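Local coordinates for protein motility-associated killing factor MakB (Vibrio cholerae serotype O1, PDB 6W1W) that probably acts as one component of a three-part cytotoxin that resembles the alpha-pore-forming toxins, at residues L5-V9 / S322-I326; C33-I38 / T55-R59; P210-F214 / I258-I262. All coordinates share one frame; numbering follows the deposited sequence.

Contact 1 of 3, residues L5-V9 / S322-I326; sequences LSPNV and SWKTI
Val9, Trp323 and Pro7 carry most of the meeting between the N-terminal segment 5-9 and one side of helix 316-333. Val9 splits its two methyls over the helix surface. With CG1 anti to the backbone N (chi1 -168°), Val9 CG1 lies 3.7 Å from Thr325 CG2, the two side chains crossing at about a right angle, and also rests against Ile326 CG1. The other branch, Val9 CG2, sits 3.6 Å from Ser322 CB. Val9 thus covers residues one full helical turn apart. The hydroxyl of Ser322 bonds to Ile318 O in its own helix, and both its CB and its oxygen lie against Val9 CG2.

Trp323 adds the polar element. Its CG points away from its own carbonyl carbon and lies beside its backbone N (chi1 -76°), which swings the indole out to the loop ahead of helix 9-35. There Trp323 NE1 donates to Leu5 O at 2.8 Å with an almost straight N-H...O angle of 170°. The oxygen lies in the ring plane and offers a lone pair in the plane of its carbonyl. Pro7 approaches the same indole from above: Pro7 CD stands over the rim of one face, 3.4 Å from CZ2 of Trp323. Pro7 CG meets Ile326 CD1 tip to tip at 3.6 Å. Phe87 and Tyr83 of helix 69-90 also pack on the Trp323 ring.

Chemically, one directional bond at the indole edge and a proline over its face would be expected to limit the tilt and slide of the ring. The indole N-H gives a loop carbonyl, Leu5 O, a straight donor, and apolar packing does the rest in joining the leader of helix 9-35 to helix 316-333.

Contact 2 of 3, residues C33-I38 / T55-R59; sequences CNSLFI and TEILR
Arg59 of helix 46-66 runs its side chain across to the C-terminal end of helix 9-35, where Cys33, Asn34 and Leu36 receive it. Beyond CB, Arg59 CG passes 3.2 Å from Asn34 OD1 and also nears the backbone oxygen of Cys33. Arg59 CD follows at 3.7 Å from the same Asn34 OD1. At the next bond the chain bends (chi3 -35°), turning the guanidinium toward the last carbonyls of the helix. NH2 forms a salt bridge with Glu56 OE1, about one turn earlier in the same helix, its modelled length doubtfully short, and NE adds a weak bond to the same oxygen. CZ carries NH1 onward, and this nitrogen does the polar work of the contact. Arg59 NH1 donates to Leu36 O at 3.2 Å, nearly straight (170°), meeting a lone pair in the carbonyl plane with the oxygen itself close to the guanidinium plane. Asn34 O also lies close, 2.9 Å from Arg59 NH1. Cys33 O is 3.0 Å from Arg59 NH1. A cationic group set among carbonyls where a helix ends would be expected to balance the partial negative charge there, with Glu56 close by as a counter-charge.

Apolar packing flanks the arginine. Cys33 SG rests 3.7 Å from Leu58 CD2, and Ile38 CD1 lies 3.8 Å from Thr55 CG2, their side chains meeting at a slant.

The contact joins two consecutive helices, 9-35 and 46-66, at the start of the loop between them. Leu58 and Thr55 also pack on Leu142 of helix 100-151, and Leu36 and Leu58 share Leu266 of helix 251-270, which places the junction within the helical bundle. Strand 209-220 runs alongside the chain that follows Leu36.

Contact 3 of 3, residues P210-F214 / I258-I262; sequences PFLSF and ITKAI
Thr259 OG1 is held by two backbone oxygens of its own helix, Ala255 O and Ala256 O, and with the hydroxyl so placed, CG2 faces the strand and touches Phe211 and Leu212. Thr259 CG2 reaches the Phe211 ring at its edge, close to the ring plane, 4.0 Å from Phe211 CE1, and the two side chains cross at about a right angle. Ile258 CG2 lies near that edge too, at 4.3 Å from CE1 of Phe211.

Leu212 occupies the middle. With CG anti to its backbone N (chi1 -167°), it extends toward the helix and slides past Ile258 and Ile262, which run in the opposite direction. Leu212 CD1 comes 3.6 Å from Ile262 CG1 and 3.9 Å from Ile258 CG2, so a single methyl spans one turn of the helix; CD2 leans on Ile262 as well.

Phe214 meets Ile262 with a face rather than an edge. Ile262 CG2 stands over the Phe214 ring in a CH-pi contact, 4.3 Å from the centroid and 15° from the normal, while Ile262 CD1 reaches the rim at 3.6 Å from Phe214 CE1. Ile262 therefore serves two strand residues: CG1 meets Leu212, CG2 lies over the Phe214 ring, and CD1 touches both. No hydrogen bond crosses between the segments, and all six touching residues are buried.

Strand 209-220 and helix 251-270 run almost parallel here, their segment axes 10.2 Å apart at 7°, the helix packing against side chains of the sheet. The strand's backbone pairs through Phe214 with Ile199 of strand 193-203 and through Phe211 with Gly39. Tyr201 of strand 193-203 packs on Phe214, Ile258 and Ile262, and Ile167 of helix 157-176 backs Ile258. Beside Phe211 lie Leu48 of helix 46-66 and Val41 of the preceding loop.

From the N terminus, the chain enters contact 1 just before helix 9-35, and that contact closes only at helix 316-333, so its loop encloses the other two. Helix 9-35 then leads to contact 2, which closes a short loop onto helix 46-66. Contact 3 opens later, on strand 209-220, and closes on helix 251-270; contacts 2 and 3 are in series. Contact 1 lies on the opposite side of the chain's centre, its centre about 42 Å and 47 Å from the centres of contacts 2 and 3. Those two touch through Phe37 O and Ser213 N, 3.3 Å apart and probably hydrogen-bonded, linking the end of the first long helix to the sheet.

Contact 1 of 3, residues L5-V9 / S322-I326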
loop_
_atom_site.group_PDB
_atom_site.type_symbol
_atom_site.label_atom_id
_atom_site.label_comp_id
_atom_site.label_asym_id
_atom_site.label_seq_id
_atom_site.Cartn_x
_atom_site.Cartn_y
_atom_site.Cartn_z
ATOM N N LEU A 5 3.511 -15.769 -27.341
ATOM C CA LEU A 5 2.658 -14.604 -27.103
ATOM C C LEU A 5 2.249 -14.465 -25.646
ATOM O O LEU A 5 1.093 -14.154 -25.350
ATOM C CB LEU A 5 1.427 -14.683 -28.004
ATOM C CG LEU A 5 1.677 -14.509 -29.492
ATOM C CD1 LEU A 5 0.369 -14.633 -30.250
ATOM C CD2 LEU A 5 2.323 -13.158 -29.737
ATOM N N SER A 6 3.181 -14.694 -24.728
ATOM C CA SER A 6 2.936 -14.573 -23.299
ATOM C C SER A 6 4.236 -14.170 -22.618
ATOM O O SER A 6 5.325 -14.432 -23.141
ATOM C CB SER A 6 2.409 -15.889 -22.712
ATOM O OG SER A 6 3.357 -16.936 -22.840
ATOM N N PRO A 7 4.161 -13.511 -21.469
ATOM C CA PRO A 7 5.384 -13.136 -20.750
ATOM C C PRO A 7 5.974 -14.324 -20.002
ATOM O O PRO A 7 5.395 -15.409 -19.941
ATOM C CB PRO A 7 4.900 -12.062 -19.777
ATOM C CG PRO A 7 3.470 -12.405 -19.527
ATOM C CD PRO A 7 2.949 -13.000 -20.807
ATOM N N ASN A 8 7.156 -14.101 -19.432
ATOM C CA ASN A 8 7.757 -15.086 -18.537
ATOM C C ASN A 8 6.923 -15.156 -17.264
ATOM O O ASN A 8 6.896 -14.200 -16.481
ATOM C CB ASN A 8 9.205 -14.722 -18.227
ATOM C CG ASN A 8 9.881 -15.740 -17.327
ATOM O OD1 ASN A 8 9.770 -15.671 -16.103
ATOM N ND2 ASN A 8 10.594 -16.686 -17.928
ATOM N N VAL A 9 6.245 -16.288 -17.057
ATOM C CA VAL A 9 5.242 -16.386 -15.998
ATOM C C VAL A 9 5.858 -16.091 -14.639
ATOM O O VAL A 9 5.216 -15.490 -13.769
ATOM C CB VAL A 9 4.571 -17.771 -16.022
ATOM C CG1 VAL A 9 3.334 -17.774 -15.127
ATOM C CG2 VAL A 9 4.216 -18.163 -17.448
ATOM N N SER A 322 -0.062 -20.264 -20.351
ATOM C CA SER A 322 0.648 -19.351 -19.463
ATOM C C SER A 322 -0.226 -18.176 -19.044
ATOM O O SER A 322 -0.084 -17.670 -17.925
ATOM C CB SER A 322 1.925 -18.849 -20.137
ATOM O OG SER A 322 2.797 -19.922 -20.440
ATOM N N TRP A 323 -1.125 -17.724 -19.922
ATOM C CA TRP A 323 -2.075 -16.690 -19.524
ATOM C C TRP A 323 -3.072 -17.218 -18.506
ATOM O O TRP A 323 -3.523 -16.465 -17.634
ATOM C CB TRP A 323 -2.804 -16.124 -20.747
ATOM C CG TRP A 323 -1.938 -15.195 -21.523
ATOM C CD1 TRP A 323 -1.362 -15.424 -22.740
ATOM C CD2 TRP A 323 -1.507 -13.893 -21.114
ATOM N NE1 TRP A 323 -0.610 -14.340 -23.117
ATOM C CE2 TRP A 323 -0.682 -13.387 -22.135
ATOM C CE3 TRP A 323 -1.744 -13.106 -19.985
ATOM C CZ2 TRP A 323 -0.098 -12.125 -22.062
ATOM C CZ3 TRP A 323 -1.160 -11.856 -19.914
ATOM C CH2 TRP A 323 -0.348 -11.379 -20.945
ATOM N N LYS A 324 -3.420 -18.504 -18.593
ATOM C CA LYS A 324 -4.308 -19.091 -17.597
ATOM C C LYS A 324 -3.652 -19.094 -16.223
ATOM O O LYS A 324 -4.324 -18.873 -15.208
ATOM C CB LYS A 324 -4.707 -20.508 -18.013
ATOM C CG LYS A 324 -5.860 -21.095 -17.206
ATOM C CD LYS A 324 -7.098 -20.211 -17.285
ATOM C CE LYS A 324 -8.290 -20.843 -16.579
ATOM N NZ LYS A 324 -8.029 -21.084 -15.133
ATOM N N THR A 325 -2.338 -19.328 -16.173
ATOM C CA THR A 325 -1.621 -19.273 -14.902
ATOM C C THR A 325 -1.610 -17.854 -14.343
ATOM O O THR A 325 -1.787 -17.653 -13.135
ATOM C CB THR A 325 -0.192 -19.800 -15.081
ATOM O OG1 THR A 325 -0.224 -21.137 -15.607
ATOM C CG2 THR A 325 0.547 -19.812 -13.753
ATOM N N ILE A 326 -1.424 -16.854 -15.209
ATOM C CA ILE A 326 -1.400 -15.469 -14.750
ATOM C C ILE A 326 -2.798 -15.015 -14.348
ATOM O O ILE A 326 -2.973 -14.309 -13.349
ATOM C CB ILE A 326 -0.788 -14.555 -15.828
ATOM C CG1 ILE A 326 0.650 -14.981 -16.123
ATOM C CG2 ILE A 326 -0.830 -13.097 -15.389
ATOM C CD1 ILE A 326 1.381 -14.061 -17.057
#

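Contact 2 of 3, residues C33-I38 / T55-R59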
loop_
_atom_site.group_PDB
_atom_site.type_symbol
_atom_site.label_atom_id
_atom_site.label_comp_id
_atom_site.label_asym_id
_atom_site.label_seq_id
_atom_site.Cartn_x
_atom_site.Cartn_y
_atom_site.Cartn_z
ATOM N N CYS A 33 -4.970 7.584 7.861
ATOM C CA CYS A 33 -5.338 8.996 7.854
ATOM C C CYS A 33 -6.734 9.225 8.411
ATOM O O CYS A 33 -6.964 10.232 9.094
ATOM C CB CYS A 33 -5.235 9.564 6.438
ATOM S SG CYS A 33 -3.613 10.264 6.049
ATOM N N ASN A 34 -7.671 8.312 8.138
ATOM C CA ASN A 34 -9.014 8.455 8.695
ATOM C C ASN A 34 -9.017 8.180 10.191
ATOM O O ASN A 34 -9.666 8.900 10.960
ATOM C CB ASN A 34 -10.002 7.526 7.979
ATOM C CG ASN A 34 -10.257 7.934 6.532
ATOM O OD1 ASN A 34 -10.147 9.110 6.171
ATOM N ND2 ASN A 34 -10.607 6.959 5.696
ATOM N N SER A 35 -8.284 7.151 10.621
ATOM C CA SER A 35 -8.230 6.785 12.032
ATOM C C SER A 35 -7.592 7.861 12.904
ATOM O O SER A 35 -7.881 7.911 14.103
ATOM C CB SER A 35 -7.464 5.474 12.198
ATOM O OG SER A 35 -6.159 5.587 11.657
ATOM N N LEU A 36 -6.746 8.719 12.335
ATOM C CA LEU A 36 -6.014 9.698 13.132
ATOM C C LEU A 36 -6.965 10.574 13.939
ATOM O O LEU A 36 -7.899 11.169 13.397
ATOM C CB LEU A 36 -5.137 10.564 12.227
ATOM C CG LEU A 36 -3.810 11.043 12.821
ATOM C CD1 LEU A 36 -2.889 11.589 11.743
ATOM C CD2 LEU A 36 -4.024 12.082 13.898
ATOM N N PHE A 37 -6.718 10.642 15.246
ATOM C CA PHE A 37 -7.485 11.448 16.183
ATOM C C PHE A 37 -6.519 12.301 16.991
ATOM O O PHE A 37 -5.456 11.822 17.394
ATOM C CB PHE A 37 -8.324 10.558 17.116
ATOM C CG PHE A 37 -9.113 11.319 18.149
ATOM C CD1 PHE A 37 -8.527 11.726 19.335
ATOM C CD2 PHE A 37 -10.454 11.601 17.944
ATOM C CE1 PHE A 37 -9.257 12.418 20.282
ATOM C CE2 PHE A 37 -11.191 12.291 18.892
ATOM C CZ PHE A 37 -10.591 12.699 20.061
ATOM N N ILE A 38 -6.881 13.561 17.226
ATOM C CA ILE A 38 -6.054 14.475 18.011
ATOM C C ILE A 38 -6.965 15.257 18.947
ATOM O O ILE A 38 -7.768 16.080 18.490
ATOM C CB ILE A 38 -5.233 15.434 17.137
ATOM C CG1 ILE A 38 -4.234 14.653 16.283
ATOM C CG2 ILE A 38 -4.509 16.445 18.011
ATOM C CD1 ILE A 38 -3.201 15.499 15.590
ATOM N N THR A 55 -4.727 18.274 10.155
ATOM C CA THR A 55 -5.058 16.862 9.973
ATOM C C THR A 55 -6.437 16.696 9.358
ATOM O O THR A 55 -6.694 15.700 8.670
ATOM C CB THR A 55 -5.006 16.099 11.300
ATOM O OG1 THR A 55 -5.848 16.749 12.260
ATOM C CG2 THR A 55 -3.590 16.030 11.831
ATOM N N GLU A 56 -7.334 17.655 9.603
ATOM C CA GLU A 56 -8.642 17.609 8.964
ATOM C C GLU A 56 -8.523 17.789 7.457
ATOM O O GLU A 56 -9.328 17.228 6.704
ATOM C CB GLU A 56 -9.563 18.670 9.568
ATOM C CG GLU A 56 -10.986 18.189 9.839
ATOM C CD GLU A 56 -11.058 17.145 10.943
ATOM O OE1 GLU A 56 -10.740 15.967 10.679
ATOM O OE2 GLU A 56 -11.426 17.506 12.082
ATOM N N ILE A 57 -7.523 18.536 6.994
ATOM C CA ILE A 57 -7.352 18.681 5.553
ATOM C C ILE A 57 -6.485 17.559 4.987
ATOM O O ILE A 57 -6.638 17.196 3.817
ATOM C CB ILE A 57 -6.793 20.069 5.176
ATOM C CG1 ILE A 57 -5.298 20.162 5.467
ATOM C CG2 ILE A 57 -7.572 21.187 5.890
ATOM C CD1 ILE A 57 -4.691 21.469 5.028
ATOM N N LEU A 58 -5.586 16.988 5.795
ATOM C CA LEU A 58 -4.856 15.800 5.357
ATOM C C LEU A 58 -5.811 14.651 5.075
ATOM O O LEU A 58 -5.668 13.943 4.069
ATOM C CB LEU A 58 -3.832 15.380 6.410
ATOM C CG LEU A 58 -3.180 14.010 6.176
ATOM C CD1 LEU A 58 -2.229 14.049 4.988
ATOM C CD2 LEU A 58 -2.464 13.517 7.421
ATOM N N ARG A 59 -6.787 14.445 5.961
ATOM C CA ARG A 59 -7.836 13.469 5.698
ATOM C C ARG A 59 -8.587 13.813 4.414
ATOM O O ARG A 59 -8.898 12.925 3.610
ATOM C CB ARG A 59 -8.790 13.408 6.894
ATOM C CG ARG A 59 -9.434 12.054 7.147
ATOM C CD ARG A 59 -10.591 12.174 8.137
ATOM N NE ARG A 59 -10.335 13.183 9.165
ATOM C CZ ARG A 59 -9.660 12.957 10.290
ATOM N NH1 ARG A 59 -9.164 11.753 10.542
ATOM N NH2 ARG A 59 -9.477 13.938 11.164
#

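Contact 3 of 3, residues P210-F214 / I258-I262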
loop_
_atom_site.group_PDB
_atom_site.type_symbol
_atom_site.label_atom_id
_atom_site.label_comp_id
_atom_site.label_asym_id
_atom_site.label_seq_id
_atom_site.Cartn_x
_atom_site.Cartn_y
_atom_site.Cartn_z
ATOM N N PRO A 210 -6.483 10.790 27.736
ATOM C CA PRO A 210 -6.315 10.391 26.331
ATOM C C PRO A 210 -6.071 11.597 25.436
ATOM O O PRO A 210 -6.403 12.737 25.769
ATOM C CB PRO A 210 -7.639 9.702 25.984
ATOM C CG PRO A 210 -8.616 10.241 26.963
ATOM C CD PRO A 210 -7.838 10.479 28.236
ATOM N N PHE A 211 -5.476 11.332 24.274
ATOM C CA PHE A 211 -5.002 12.415 23.423
ATOM C C PHE A 211 -5.051 12.036 21.950
ATOM O O PHE A 211 -5.980 12.425 21.234
ATOM C CB PHE A 211 -3.583 12.806 23.847
ATOM C CG PHE A 211 -2.952 13.864 22.990
ATOM C CD1 PHE A 211 -1.973 13.532 22.067
ATOM C CD2 PHE A 211 -3.317 15.189 23.119
ATOM C CE1 PHE A 211 -1.383 14.497 21.282
ATOM C CE2 PHE A 211 -2.728 16.159 22.333
ATOM C CZ PHE A 211 -1.759 15.812 21.415
ATOM N N LEU A 212 -4.063 11.278 21.489
ATOM C CA LEU A 212 -3.942 10.897 20.089
ATOM C C LEU A 212 -4.138 9.394 19.962
ATOM O O LEU A 212 -3.826 8.636 20.886
ATOM C CB LEU A 212 -2.571 11.294 19.531
ATOM C CG LEU A 212 -2.278 11.276 18.028
ATOM C CD1 LEU A 212 -1.166 12.266 17.736
ATOM C CD2 LEU A 212 -1.887 9.891 17.517
ATOM N N SER A 213 -4.646 8.965 18.805
ATOM C CA SER A 213 -4.863 7.541 18.563
ATOM C C SER A 213 -4.982 7.322 17.062
ATOM O O SER A 213 -6.010 7.664 16.472
ATOM C CB SER A 213 -6.115 7.048 19.289
ATOM O OG SER A 213 -7.208 6.904 18.398
ATOM N N PHE A 214 -3.948 6.752 16.450
ATOM C CA PHE A 214 -3.989 6.403 15.037
ATOM C C PHE A 214 -3.822 4.897 14.877
ATOM O O PHE A 214 -3.259 4.218 15.740
ATOM C CB PHE A 214 -2.919 7.162 14.234
ATOM C CG PHE A 214 -1.554 6.532 14.269
ATOM C CD1 PHE A 214 -0.849 6.435 15.453
ATOM C CD2 PHE A 214 -0.960 6.071 13.107
ATOM C CE1 PHE A 214 0.410 5.866 15.483
ATOM C CE2 PHE A 214 0.301 5.502 13.132
ATOM C CZ PHE A 214 0.985 5.401 14.321
ATOM N N ILE A 258 4.773 13.550 20.929
ATOM C CA ILE A 258 3.904 12.535 20.334
ATOM C C ILE A 258 3.612 12.869 18.875
ATOM O O ILE A 258 3.873 12.061 17.972
ATOM C CB ILE A 258 2.605 12.393 21.146
ATOM C CG1 ILE A 258 2.900 11.787 22.523
ATOM C CG2 ILE A 258 1.577 11.565 20.373
ATOM C CD1 ILE A 258 1.680 11.615 23.407
ATOM N N THR A 259 3.080 14.075 18.626
ATOM C CA THR A 259 2.616 14.447 17.289
ATOM C C THR A 259 3.752 14.435 16.272
ATOM O O THR A 259 3.556 14.031 15.120
ATOM C CB THR A 259 1.945 15.823 17.321
ATOM O OG1 THR A 259 2.844 16.789 17.884
ATOM C CG2 THR A 259 0.671 15.781 18.147
ATOM N N LYS A 260 4.945 14.874 16.675
ATOM C CA LYS A 260 6.086 14.827 15.768
ATOM C C LYS A 260 6.348 13.406 15.279
ATOM O O LYS A 260 6.664 13.198 14.103
ATOM C CB LYS A 260 7.315 15.418 16.460
ATOM C CG LYS A 260 8.650 14.801 16.081
ATOM C CD LYS A 260 9.094 15.194 14.687
ATOM C CE LYS A 260 10.584 14.966 14.496
ATOM N NZ LYS A 260 11.400 15.988 15.215
ATOM N N ALA A 261 6.182 12.408 16.155
ATOM C CA ALA A 261 6.439 11.024 15.761
ATOM C C ALA A 261 5.333 10.457 14.877
ATOM O O ALA A 261 5.616 9.660 13.975
ATOM C CB ALA A 261 6.622 10.150 17.000
ATOM N N ILE A 262 4.078 10.847 15.113
ATOM C CA ILE A 262 2.992 10.419 14.231
ATOM C C ILE A 262 3.201 10.969 12.823
ATOM O O ILE A 262 3.026 10.253 11.828
ATOM C CB ILE A 262 1.632 10.844 14.809
ATOM C CG1 ILE A 262 1.560 10.486 16.291
ATOM C CG2 ILE A 262 0.497 10.173 14.048
ATOM C CD1 ILE A 262 1.714 9.010 16.560
#